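Local coordinates for protein cytosol aminopeptidase (Staphylococcus aureus subsp. aureus, PDB 3KZW) that probably removes amino acids from the N-terminal ends of peptides as a metal-dependent leucyl aminopeptidase of the cytosol aminopeptidase family, at residues A[245-250]-A[376-381]; A[214-219]-A[284-289]; A[222-227]-A[232-237]. All coordinates share one frame; numbering follows the deposited sequence.

Overall arrangement
All three contacts belong to the catalytic domain and show how one sheet gathers its helices. Contact 2 opens first along the chain: the start of helix 216-226 packs on the corner after strand 278-285, closing a loop whose ends are 65 residues apart. Within that span contact 3 closes a short loop, folding the end of the same helix back on strand 233-237. Contact 1 opens after it, at 245-250, and closes far later at helix 368-380, so contacts 1 and 2 cross. Contacts 2 and 3 share helix 216-226 and reach the same sheet, whereas K237 joins contact 3 to contact 1 through its amino group and its packing on F247.

Contact 1: residues A[245-250]-A[376-381]; sequences EGFGLL and VFYANQ
F247 and Y378 carry a small contact between two helices of the alpha/beta catalytic domain. F247 is the N-cap of helix 248-254 and follows G246, whose positive phi ends the preceding helix in a Schellman motif; Y378 lies late in helix 368-380. The close part is the outer end of the phenylalanine ring. Its CZ approaches CD1 of Y378 at 3.7 Å, and CE2 lies 4.0 Å from CB of Y378. The ring planes meet at 58°, with centroids 5.7 Å apart, an oblique pairing. CB of Y378 points toward 245-250, and CG anti to the amide nitrogen (chi1 176°) sets CD1 beside CZ of F247. Behind the pair the core is dense: both rings touch L263, F247 also meets L354 and D374, and Y378 rests on V332. The other side is looser and polar. E245 is exposed, yet its extended side chain brings OE1 into the plane of the F247 ring, 3.7 Å from CE1 of F247. OE1 also forms a long, weak ion pair with NZ of K237. That same NZ makes a weak hydrogen bond to OH of Y378, whose stronger partner is OH of Y382.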
ATOM      1  N   GLU A 245      17.858   8.945  38.878  1.00  2.63           N
ATOM      2  CA  GLU A 245      19.221   9.212  38.419  1.00  2.64           C
ATOM      3  C   GLU A 245      19.248   9.881  37.043  1.00  2.65           C
ATOM      4  O   GLU A 245      20.313  10.236  36.538  1.00  2.68           O
ATOM      5  CB  GLU A 245      20.063   7.933  38.425  1.00  2.62           C
ATOM      6  CG  GLU A 245      20.498   7.498  39.819  1.00  2.66           C
ATOM      7  CD  GLU A 245      21.433   6.298  39.817  1.00  2.77           C
ATOM      8  OE1 GLU A 245      21.914   5.899  38.732  1.00  2.79           O
ATOM      9  OE2 GLU A 245      21.691   5.756  40.912  1.00  2.77           O
ATOM     10  N   GLY A 246      18.072  10.045  36.441  1.00  2.66           N
ATOM     11  CA  GLY A 246      17.923  10.841  35.226  1.00  2.62           C
ATOM     12  C   GLY A 246      18.112  10.115  33.908  1.00  2.64           C
ATOM     13  O   GLY A 246      18.491  10.734  32.914  1.00  2.63           O
ATOM     14  N   PHE A 247      17.843   8.808  33.894  1.00  2.66           N
ATOM     15  CA  PHE A 247      17.878   8.013  32.664  1.00  2.62           C
ATOM     16  C   PHE A 247      16.600   8.241  31.855  1.00  2.64           C
ATOM     17  O   PHE A 247      15.807   7.321  31.647  1.00  2.67           O
ATOM     18  CB  PHE A 247      18.052   6.526  32.985  1.00  2.64           C
ATOM     19  CG  PHE A 247      19.447   6.146  33.387  1.00  2.65           C
ATOM     20  CD1 PHE A 247      19.880   6.300  34.703  1.00  2.70           C
ATOM     21  CD2 PHE A 247      20.328   5.618  32.451  1.00  2.64           C
ATOM     22  CE1 PHE A 247      21.172   5.940  35.080  1.00  2.67           C
ATOM     23  CE2 PHE A 247      21.621   5.255  32.812  1.00  2.64           C
ATOM     24  CZ  PHE A 247      22.045   5.417  34.131  1.00  2.64           C
ATOM     25  N   GLY A 248      16.422   9.478  31.396  1.00  2.66           N
ATOM     26  CA  GLY A 248      15.180   9.928  30.766  1.00  2.64           C
ATOM     27  C   GLY A 248      14.751   9.196  29.510  1.00  2.67           C
ATOM     28  O   GLY A 248      13.562   8.922  29.329  1.00  2.69           O
ATOM     29  N   LEU A 249      15.712   8.880  28.643  1.00  2.65           N
ATOM     30  CA  LEU A 249      15.422   8.205  27.382  1.00  2.62           C
ATOM     31  C   LEU A 249      15.042   6.741  27.587  1.00  2.66           C
ATOM     32  O   LEU A 249      14.101   6.251  26.964  1.00  2.70           O
ATOM     33  CB  LEU A 249      16.597   8.328  26.408  1.00  2.65           C
ATOM     34  CG  LEU A 249      17.040   9.729  25.969  1.00  2.62           C
ATOM     35  CD1 LEU A 249      18.160   9.629  24.953  1.00  2.59           C
ATOM     36  CD2 LEU A 249      15.888  10.548  25.404  1.00  2.64           C
ATOM     37  N   LEU A 250      15.770   6.054  28.467  1.00  2.66           N
ATOM     38  CA  LEU A 250      15.461   4.667  28.820  1.00  2.64           C
ATOM     39  C   LEU A 250      14.096   4.564  29.501  1.00  2.65           C
ATOM     40  O   LEU A 250      13.352   3.608  29.271  1.00  2.65           O
ATOM     41  CB  LEU A 250      16.566   4.072  29.705  1.00  2.64           C
ATOM     42  CG  LEU A 250      16.440   2.637  30.238  1.00  2.62           C
ATOM     43  CD1 LEU A 250      16.206   1.614  29.127  1.00  2.61           C
ATOM     44  CD2 LEU A 250      17.670   2.269  31.047  1.00  2.55           C
ATOM     45  N   VAL A 376      25.392   4.702  26.604  1.00  2.65           N
ATOM     46  CA  VAL A 376      26.708   5.155  26.147  1.00  2.66           C
ATOM     47  C   VAL A 376      27.238   6.276  27.043  1.00  2.68           C
ATOM     48  O   VAL A 376      28.405   6.254  27.447  1.00  2.72           O
ATOM     49  CB  VAL A 376      26.699   5.582  24.649  1.00  2.64           C
ATOM     50  CG1 VAL A 376      27.933   6.400  24.297  1.00  2.55           C
ATOM     51  CG2 VAL A 376      26.614   4.360  23.747  1.00  2.63           C
ATOM     52  N   PHE A 377      26.373   7.239  27.362  1.00  2.65           N
ATOM     53  CA  PHE A 377      26.746   8.342  28.246  1.00  2.63           C
ATOM     54  C   PHE A 377      27.137   7.834  29.632  1.00  2.64           C
ATOM     55  O   PHE A 377      28.103   8.315  30.226  1.00  2.67           O
ATOM     56  CB  PHE A 377      25.625   9.383  28.346  1.00  2.62           C
ATOM     57  CG  PHE A 377      26.037  10.648  29.044  1.00  2.61           C
ATOM     58  CD1 PHE A 377      26.734  11.642  28.360  1.00  2.66           C
ATOM     59  CD2 PHE A 377      25.741  10.844  30.389  1.00  2.67           C
ATOM     60  CE1 PHE A 377      27.130  12.815  29.006  1.00  2.58           C
ATOM     61  CE2 PHE A 377      26.135  12.016  31.045  1.00  2.68           C
ATOM     62  CZ  PHE A 377      26.829  13.002  30.350  1.00  2.54           C
ATOM     63  N   TYR A 378      26.383   6.858  30.134  1.00  2.66           N
ATOM     64  CA  TYR A 378      26.685   6.221  31.413  1.00  2.64           C
ATOM     65  C   TYR A 378      28.001   5.445  31.364  1.00  2.65           C
ATOM     66  O   TYR A 378      28.778   5.475  32.316  1.00  2.68           O
ATOM     67  CB  TYR A 378      25.536   5.307  31.848  1.00  2.64           C
ATOM     68  CG  TYR A 378      25.803   4.540  33.125  1.00  2.62           C
ATOM     69  CD1 TYR A 378      25.756   5.175  34.368  1.00  2.64           C
ATOM     70  CD2 TYR A 378      26.098   3.178  33.093  1.00  2.66           C
ATOM     71  CE1 TYR A 378      26.001   4.475  35.545  1.00  2.66           C
ATOM     72  CE2 TYR A 378      26.344   2.467  34.264  1.00  2.69           C
ATOM     73  CZ  TYR A 378      26.293   3.122  35.484  1.00  2.75           C
ATOM     74  OH  TYR A 378      26.534   2.425  36.642  1.00  2.79           O
ATOM     75  N   ALA A 379      28.247   4.755  30.253  1.00  2.65           N
ATOM     76  CA  ALA A 379      29.481   3.988  30.076  1.00  2.65           C
ATOM     77  C   ALA A 379      30.719   4.887  30.080  1.00  2.67           C
ATOM     78  O   ALA A 379      31.778   4.497  30.579  1.00  2.69           O
ATOM     79  CB  ALA A 379      29.418   3.170  28.796  1.00  2.62           C
ATOM     80  N   ASN A 380      30.568   6.092  29.533  1.00  2.67           N
ATOM     81  CA  ASN A 380      31.665   7.047  29.409  1.00  2.63           C
ATOM     82  C   ASN A 380      32.112   7.638  30.751  1.00  2.65           C
ATOM     83  O   ASN A 380      33.220   8.167  30.866  1.00  2.68           O
ATOM     84  CB  ASN A 380      31.282   8.161  28.430  1.00  2.63           C
ATOM     85  CG  ASN A 380      32.482   8.747  27.707  1.00  2.63           C
ATOM     86  OD1 ASN A 380      33.506   8.085  27.529  1.00  2.65           O
ATOM     87  ND2 ASN A 380      32.356   9.994  27.274  1.00  2.59           N
ATOM     88  N   GLN A 381      31.245   7.538  31.759  1.00  2.66           N
ATOM     89  CA  GLN A 381      31.558   7.966  33.125  1.00  2.66           C
ATOM     90  C   GLN A 381      32.706   7.140  33.707  1.00  2.69           C
ATOM     91  O   GLN A 381      33.472   7.629  34.539  1.00  2.72           O
ATOM     92  CB  GLN A 381      30.333   7.821  34.030  1.00  2.67           C
ATOM     93  CG  GLN A 381      29.046   8.415  33.477  1.00  2.69           C
ATOM     94  CD  GLN A 381      28.806   9.836  33.932  1.00  2.88           C
ATOM     95  OE1 GLN A 381      29.670  10.708  33.788  1.00  2.98           O
ATOM     96  NE2 GLN A 381      27.618  10.082  34.484  1.00  2.88           N
TER

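Contact 2: residues A[214-219]-A[284-289]; sequences LTPQTF and GITYDS
T286 lays its branched end against the ring of P216 and the carbonyl of L214, at the point where helix 216-226 begins. Its hydroxyl oxygen OG1 sits over one end of the proline ring, 3.3 Å from CD of P216, while the methyl CG2 is 3.7 Å from N of P216. CB of T286 meets O of L214 at 3.5 Å. The two side chains cross at about a right angle. With chi1 at 58°, OG1 falls between the amide nitrogen and carbonyl carbon of T286, and CG2 is left to face the peptide entering the helix. The hydroxyl does not depend on this contact for its polar partner, since it makes a weak hydrogen bond to O of A336.

What crosses the interface by hydrogen bonding is a water, placed to donate to O of T286 at 2.7 Å and to O of L214 at 3.0 Å, although other acceptors compete for its protons. The helix start is itself braced. T215 is the N-cap, and its amide N donates to OG1 of T218 at 2.8 Å, a bond bent to 140°.

F219 also directs its CB toward 284-289, and its ring packs edge-to-face with F206 of helix 188-208, while beyond the corner that the chain turns at T286, D288 is salt-bridged to K295 and close to D365 and E367, a cluster consistent with the metal centre of this family. The contact thus sets the first turn of helix 216-226 against the C-terminal end of strand 278-285, with strands 278-285 and 287-288 both running parallel to strand 328-338, to which G284, T286 and Y287 are bonded through the backbone.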
ATOM      1  N   LEU A 214      11.075 -13.785  29.065  1.00  2.67           N
ATOM      2  CA  LEU A 214      12.228 -12.909  29.270  1.00  2.66           C
ATOM      3  C   LEU A 214      11.847 -11.430  29.158  1.00  2.68           C
ATOM      4  O   LEU A 214      11.841 -10.849  28.069  1.00  2.68           O
ATOM      5  CB  LEU A 214      13.380 -13.254  28.314  1.00  2.61           C
ATOM      6  CG  LEU A 214      14.739 -12.630  28.659  1.00  2.59           C
ATOM      7  CD1 LEU A 214      15.470 -13.448  29.713  1.00  2.71           C
ATOM      8  CD2 LEU A 214      15.599 -12.478  27.420  1.00  2.60           C
ATOM      9  N   THR A 215      11.524 -10.841  30.304  1.00  2.70           N
ATOM     10  CA  THR A 215      11.255  -9.414  30.425  1.00  2.66           C
ATOM     11  C   THR A 215      12.539  -8.734  30.907  1.00  2.67           C
ATOM     12  O   THR A 215      13.468  -9.425  31.327  1.00  2.70           O
ATOM     13  CB  THR A 215      10.117  -9.161  31.432  1.00  2.67           C
ATOM     14  OG1 THR A 215      10.535  -9.572  32.740  1.00  2.73           O
ATOM     15  CG2 THR A 215       8.863  -9.939  31.036  1.00  2.68           C
ATOM     16  N   PRO A 216      12.607  -7.386  30.850  1.00  2.69           N
ATOM     17  CA  PRO A 216      13.797  -6.685  31.349  1.00  2.63           C
ATOM     18  C   PRO A 216      14.196  -7.103  32.768  1.00  2.67           C
ATOM     19  O   PRO A 216      15.385  -7.264  33.046  1.00  2.71           O
ATOM     20  CB  PRO A 216      13.369  -5.218  31.329  1.00  2.58           C
ATOM     21  CG  PRO A 216      12.392  -5.143  30.230  1.00  2.66           C
ATOM     22  CD  PRO A 216      11.646  -6.447  30.240  1.00  2.68           C
ATOM     23  N   GLN A 217      13.210  -7.288  33.646  1.00  2.68           N
ATOM     24  CA  GLN A 217      13.459  -7.693  35.026  1.00  2.64           C
ATOM     25  C   GLN A 217      14.087  -9.083  35.105  1.00  2.69           C
ATOM     26  O   GLN A 217      15.132  -9.255  35.733  1.00  2.70           O
ATOM     27  CB  GLN A 217      12.167  -7.646  35.847  1.00  2.62           C
ATOM     28  CG  GLN A 217      12.342  -8.034  37.308  1.00  2.66           C
ATOM     29  CD  GLN A 217      11.022  -8.232  38.033  1.00  2.77           C
ATOM     30  OE1 GLN A 217      10.075  -7.460  37.858  1.00  2.85           O
ATOM     31  NE2 GLN A 217      10.956  -9.268  38.862  1.00  2.77           N
ATOM     32  N   THR A 218      13.452 -10.063  34.462  1.00  2.72           N
ATOM     33  CA  THR A 218      13.917 -11.456  34.505  1.00  2.66           C
ATOM     34  C   THR A 218      15.241 -11.629  33.773  1.00  2.63           C
ATOM     35  O   THR A 218      16.043 -12.491  34.132  1.00  2.67           O
ATOM     36  CB  THR A 218      12.876 -12.449  33.934  1.00  2.64           C
ATOM     37  OG1 THR A 218      12.615 -12.138  32.562  1.00  2.64           O
ATOM     38  CG2 THR A 218      11.573 -12.398  34.728  1.00  2.61           C
ATOM     39  N   PHE A 219      15.461 -10.805  32.750  1.00  2.62           N
ATOM     40  CA  PHE A 219      16.727 -10.779  32.023  1.00  2.60           C
ATOM     41  C   PHE A 219      17.857 -10.331  32.941  1.00  2.64           C
ATOM     42  O   PHE A 219      18.917 -10.956  32.966  1.00  2.65           O
ATOM     43  CB  PHE A 219      16.620  -9.870  30.793  1.00  2.60           C
ATOM     44  CG  PHE A 219      17.843  -9.875  29.906  1.00  2.64           C
ATOM     45  CD1 PHE A 219      18.564 -11.046  29.677  1.00  2.71           C
ATOM     46  CD2 PHE A 219      18.255  -8.707  29.272  1.00  2.68           C
ATOM     47  CE1 PHE A 219      19.688 -11.042  28.853  1.00  2.67           C
ATOM     48  CE2 PHE A 219      19.372  -8.699  28.441  1.00  2.68           C
ATOM     49  CZ  PHE A 219      20.088  -9.867  28.233  1.00  2.61           C
ATOM     50  N   GLY A 284      19.227  -3.859  24.817  1.00  2.67           N
ATOM     51  CA  GLY A 284      18.458  -4.935  25.426  1.00  2.66           C
ATOM     52  C   GLY A 284      16.956  -4.756  25.357  1.00  2.71           C
ATOM     53  O   GLY A 284      16.263  -4.912  26.367  1.00  2.80           O
ATOM     54  N   ILE A 285      16.443  -4.438  24.170  1.00  2.63           N
ATOM     55  CA  ILE A 285      14.998  -4.342  23.984  1.00  2.67           C
ATOM     56  C   ILE A 285      14.419  -5.752  23.881  1.00  2.71           C
ATOM     57  O   ILE A 285      14.543  -6.416  22.847  1.00  2.74           O
ATOM     58  CB  ILE A 285      14.609  -3.458  22.764  1.00  2.67           C
ATOM     59  CG1 ILE A 285      15.169  -2.033  22.910  1.00  2.67           C
ATOM     60  CG2 ILE A 285      13.090  -3.423  22.570  1.00  2.62           C
ATOM     61  CD1 ILE A 285      14.624  -1.229  24.093  1.00  2.61           C
ATOM     62  N   THR A 286      13.802  -6.202  24.974  1.00  2.69           N
ATOM     63  CA  THR A 286      13.290  -7.570  25.084  1.00  2.68           C
ATOM     64  C   THR A 286      12.151  -7.839  24.102  1.00  2.70           C
ATOM     65  O   THR A 286      11.993  -8.964  23.618  1.00  2.74           O
ATOM     66  CB  THR A 286      12.852  -7.907  26.524  1.00  2.69           C
ATOM     67  OG1 THR A 286      11.853  -6.975  26.954  1.00  2.80           O
ATOM     68  CG2 THR A 286      14.039  -7.850  27.476  1.00  2.63           C
ATOM     69  N   TYR A 287      11.364  -6.803  23.816  1.00  2.67           N
ATOM     70  CA  TYR A 287      10.383  -6.847  22.734  1.00  2.61           C
ATOM     71  C   TYR A 287      10.105  -5.466  22.162  1.00  2.62           C
ATOM     72  O   TYR A 287       9.928  -4.499  22.904  1.00  2.71           O
ATOM     73  CB  TYR A 287       9.074  -7.492  23.182  1.00  2.61           C
ATOM     74  CG  TYR A 287       8.203  -7.898  22.015  1.00  2.64           C
ATOM     75  CD1 TYR A 287       8.420  -9.100  21.347  1.00  2.64           C
ATOM     76  CD2 TYR A 287       7.179  -7.070  21.565  1.00  2.55           C
ATOM     77  CE1 TYR A 287       7.635  -9.469  20.274  1.00  2.58           C
ATOM     78  CE2 TYR A 287       6.384  -7.433  20.493  1.00  2.57           C
ATOM     79  CZ  TYR A 287       6.618  -8.634  19.852  1.00  2.64           C
ATOM     80  OH  TYR A 287       5.830  -9.000  18.784  1.00  2.77           O
ATOM     81  N   ASP A 288      10.055  -5.392  20.836  1.00  2.61           N
ATOM     82  CA  ASP A 288       9.808  -4.141  20.131  1.00  2.64           C
ATOM     83  C   ASP A 288       8.546  -4.252  19.276  1.00  2.65           C
ATOM     84  O   ASP A 288       8.543  -4.921  18.239  1.00  2.69           O
ATOM     85  CB  ASP A 288      11.024  -3.782  19.264  1.00  2.65           C
ATOM     86  CG  ASP A 288      10.920  -2.396  18.630  1.00  2.77           C
ATOM     87  OD1 ASP A 288      10.079  -1.584  19.076  1.00  2.81           O
ATOM     88  OD2 ASP A 288      11.697  -2.118  17.684  1.00  2.89           O
ATOM     89  N   SER A 289       7.474  -3.603  19.727  1.00  2.61           N
ATOM     90  CA  SER A 289       6.243  -3.503  18.943  1.00  2.59           C
ATOM     91  C   SER A 289       6.280  -2.284  18.026  1.00  2.62           C
ATOM     92  O   SER A 289       5.486  -2.170  17.089  1.00  2.61           O
ATOM     93  CB  SER A 289       5.025  -3.422  19.859  1.00  2.59           C
ATOM     94  OG  SER A 289       4.996  -2.203  20.575  1.00  2.56           O
TER
HETATM   95  O   HOH W   1      12.559 -11.102  25.152  1.00  2.00           O

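Contact 3: residues A[222-227]-A[232-237]; sequences DIVNHF and VKVDVK
The CH-pi contact across the segments joins F227 and V232. CG1 of V232 stands over a face of the F227 ring, 3.9 Å from its centroid and 17° off the normal. The opposite face is covered by CD2 of H226, so the ring is sandwiched between its helical neighbour and the strand. F227 keeps CG anti to its carbonyl carbon (chi1 -70°), which carries the ring across the valine, CD1 of F227 approaching CB of V232 at 3.5 Å.

The remaining contacts are apolar and centre on V234, whose two methyls divide the work. CG1 of V234 meets CG2 of V224 at 3.8 Å and CG2 of I223 at 4.0 Å, whereas CG2 of V234 turns to CD2 of F227, also at 3.8 Å. At the far end CG2 of V224 reaches CG2 of V236 at 3.6 Å. V232, V234 and V236 all direct their CB toward the helix, while K233 and D235 direct theirs away.

Polar atoms act at the margins. OG1 of T230, in the connecting turn, bonds both O of F227 and N of V232, and NE2 of H226 bonds OE1 of E318 on helix 308-322.

Helix 222-226 and strand 233-237 run nearly antiparallel, at 157° with axes 8.3 Å apart. Helix, short turn and strand pack as consecutive alpha and beta elements of an alpha/beta layered fold, in which the strand pairs antiparallel with strand 262-269 and the helix covers one face of the sheet beside helix 308-322.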
ATOM      1  N   ASP A 222      18.455 -13.065  35.609  1.00  2.65           N
ATOM      2  CA  ASP A 222      19.171 -14.205  35.037  1.00  2.69           C
ATOM      3  C   ASP A 222      20.671 -13.942  34.925  1.00  2.69           C
ATOM      4  O   ASP A 222      21.478 -14.848  35.140  1.00  2.74           O
ATOM      5  CB  ASP A 222      18.597 -14.583  33.667  1.00  2.67           C
ATOM      6  CG  ASP A 222      17.294 -15.372  33.763  1.00  2.87           C
ATOM      7  OD1 ASP A 222      16.735 -15.515  34.880  1.00  2.90           O
ATOM      8  OD2 ASP A 222      16.822 -15.849  32.706  1.00  2.98           O
ATOM      9  N   ILE A 223      21.033 -12.704  34.592  1.00  2.64           N
ATOM     10  CA  ILE A 223      22.435 -12.298  34.492  1.00  2.63           C
ATOM     11  C   ILE A 223      23.106 -12.312  35.873  1.00  2.66           C
ATOM     12  O   ILE A 223      24.237 -12.787  36.011  1.00  2.63           O
ATOM     13  CB  ILE A 223      22.586 -10.918  33.793  1.00  2.62           C
ATOM     14  CG1 ILE A 223      22.142 -11.012  32.332  1.00  2.64           C
ATOM     15  CG2 ILE A 223      24.028 -10.422  33.851  1.00  2.65           C
ATOM     16  CD1 ILE A 223      21.779  -9.676  31.697  1.00  2.64           C
ATOM     17  N   VAL A 224      22.396 -11.809  36.884  1.00  2.64           N
ATOM     18  CA  VAL A 224      22.868 -11.841  38.271  1.00  2.62           C
ATOM     19  C   VAL A 224      23.151 -13.277  38.716  1.00  2.65           C
ATOM     20  O   VAL A 224      24.240 -13.575  39.210  1.00  2.70           O
ATOM     21  CB  VAL A 224      21.857 -11.172  39.243  1.00  2.61           C
ATOM     22  CG1 VAL A 224      22.243 -11.411  40.698  1.00  2.57           C
ATOM     23  CG2 VAL A 224      21.756  -9.689  38.972  1.00  2.58           C
ATOM     24  N   ASN A 225      22.172 -14.160  38.520  1.00  2.67           N
ATOM     25  CA  ASN A 225      22.285 -15.560  38.930  1.00  2.68           C
ATOM     26  C   ASN A 225      23.377 -16.327  38.189  1.00  2.67           C
ATOM     27  O   ASN A 225      24.017 -17.210  38.765  1.00  2.72           O
ATOM     28  CB  ASN A 225      20.940 -16.280  38.789  1.00  2.67           C
ATOM     29  CG  ASN A 225      19.907 -15.802  39.802  1.00  2.81           C
ATOM     30  OD1 ASN A 225      20.248 -15.365  40.904  1.00  2.89           O
ATOM     31  ND2 ASN A 225      18.631 -15.895  39.432  1.00  2.84           N
ATOM     32  N   HIS A 226      23.588 -15.982  36.920  1.00  2.64           N
ATOM     33  CA  HIS A 226      24.601 -16.638  36.102  1.00  2.63           C
ATOM     34  C   HIS A 226      26.021 -16.328  36.578  1.00  2.67           C
ATOM     35  O   HIS A 226      26.858 -17.227  36.657  1.00  2.72           O
ATOM     36  CB  HIS A 226      24.444 -16.267  34.628  1.00  2.60           C
ATOM     37  CG  HIS A 226      25.507 -16.846  33.750  1.00  2.65           C
ATOM     38  ND1 HIS A 226      25.489 -18.156  33.324  1.00  2.66           N
ATOM     39  CD2 HIS A 226      26.630 -16.297  33.230  1.00  2.67           C
ATOM     40  CE1 HIS A 226      26.552 -18.388  32.575  1.00  2.70           C
ATOM     41  NE2 HIS A 226      27.260 -17.277  32.503  1.00  2.67           N
ATOM     42  N   PHE A 227      26.281 -15.061  36.891  1.00  2.65           N
ATOM     43  CA  PHE A 227      27.609 -14.623  37.320  1.00  2.64           C
ATOM     44  C   PHE A 227      27.793 -14.624  38.839  1.00  2.65           C
ATOM     45  O   PHE A 227      28.801 -14.119  39.346  1.00  2.64           O
ATOM     46  CB  PHE A 227      27.914 -13.226  36.770  1.00  2.66           C
ATOM     47  CG  PHE A 227      28.129 -13.185  35.283  1.00  2.66           C
ATOM     48  CD1 PHE A 227      29.202 -13.853  34.698  1.00  2.64           C
ATOM     49  CD2 PHE A 227      27.271 -12.455  34.468  1.00  2.65           C
ATOM     50  CE1 PHE A 227      29.408 -13.807  33.325  1.00  2.63           C
ATOM     51  CE2 PHE A 227      27.468 -12.402  33.092  1.00  2.63           C
ATOM     52  CZ  PHE A 227      28.540 -13.081  32.519  1.00  2.66           C
ATOM     53  N   VAL A 232      32.995 -12.125  37.933  1.00  2.66           N
ATOM     54  CA  VAL A 232      32.216 -11.058  37.301  1.00  2.65           C
ATOM     55  C   VAL A 232      31.166 -10.457  38.244  1.00  2.66           C
ATOM     56  O   VAL A 232      30.314 -11.170  38.776  1.00  2.67           O
ATOM     57  CB  VAL A 232      31.528 -11.563  36.008  1.00  2.63           C
ATOM     58  CG1 VAL A 232      30.691 -10.471  35.376  1.00  2.61           C
ATOM     59  CG2 VAL A 232      32.557 -12.072  35.013  1.00  2.66           C
ATOM     60  N   LYS A 233      31.239  -9.140  38.436  1.00  2.66           N
ATOM     61  CA  LYS A 233      30.292  -8.413  39.282  1.00  2.65           C
ATOM     62  C   LYS A 233      29.137  -7.870  38.450  1.00  2.66           C
ATOM     63  O   LYS A 233      29.339  -7.395  37.332  1.00  2.69           O
ATOM     64  CB  LYS A 233      30.988  -7.260  40.017  1.00  2.62           C
ATOM     65  CG  LYS A 233      32.217  -7.658  40.834  1.00  2.72           C
ATOM     66  CD  LYS A 233      31.840  -8.337  42.154  1.00  2.81           C
ATOM     67  CE  LYS A 233      33.058  -8.964  42.832  1.00  2.82           C
ATOM     68  NZ  LYS A 233      33.528 -10.195  42.122  1.00  2.81           N
ATOM     69  N   VAL A 234      27.928  -7.946  38.999  1.00  2.66           N
ATOM     70  CA  VAL A 234      26.733  -7.463  38.308  1.00  2.62           C
ATOM     71  C   VAL A 234      25.940  -6.511  39.201  1.00  2.64           C
ATOM     72  O   VAL A 234      25.609  -6.850  40.340  1.00  2.64           O
ATOM     73  CB  VAL A 234      25.818  -8.628  37.838  1.00  2.62           C
ATOM     74  CG1 VAL A 234      24.610  -8.097  37.072  1.00  2.64           C
ATOM     75  CG2 VAL A 234      26.592  -9.616  36.973  1.00  2.59           C
ATOM     76  N   ASP A 235      25.654  -5.319  38.677  1.00  2.63           N
ATOM     77  CA  ASP A 235      24.805  -4.345  39.355  1.00  2.66           C
ATOM     78  C   ASP A 235      23.549  -4.083  38.537  1.00  2.64           C
ATOM     79  O   ASP A 235      23.628  -3.825  37.337  1.00  2.64           O
ATOM     80  CB  ASP A 235      25.557  -3.033  39.597  1.00  2.68           C
ATOM     81  CG  ASP A 235      24.716  -2.002  40.343  1.00  2.85           C
ATOM     82  OD1 ASP A 235      24.530  -2.158  41.572  1.00  2.85           O
ATOM     83  OD2 ASP A 235      24.247  -1.034  39.702  1.00  2.90           O
ATOM     84  N   VAL A 236      22.394  -4.153  39.194  1.00  2.66           N
ATOM     85  CA  VAL A 236      21.109  -3.923  38.537  1.00  2.65           C
ATOM     86  C   VAL A 236      20.452  -2.650  39.061  1.00  2.63           C
ATOM     87  O   VAL A 236      20.280  -2.468  40.268  1.00  2.64           O
ATOM     88  CB  VAL A 236      20.147  -5.133  38.684  1.00  2.65           C
ATOM     89  CG1 VAL A 236      18.770  -4.813  38.107  1.00  2.67           C
ATOM     90  CG2 VAL A 236      20.725  -6.355  37.999  1.00  2.67           C
ATOM     91  N   LYS A 237      20.094  -1.776  38.128  1.00  2.63           N
ATOM     92  CA  LYS A 237      19.451  -0.512  38.433  1.00  2.64           C
ATOM     93  C   LYS A 237      17.961  -0.633  38.116  1.00  2.64           C
ATOM     94  O   LYS A 237      17.578  -0.703  36.944  1.00  2.64           O
ATOM     95  CB  LYS A 237      20.100   0.587  37.591  1.00  2.61           C
ATOM     96  CG  LYS A 237      20.139   1.950  38.238  1.00  2.67           C
ATOM     97  CD  LYS A 237      21.273   2.797  37.666  1.00  2.70           C
ATOM     98  CE  LYS A 237      22.611   2.442  38.300  1.00  2.72           C
ATOM     99  NZ  LYS A 237      23.685   3.348  37.836  1.00  2.75           N
TER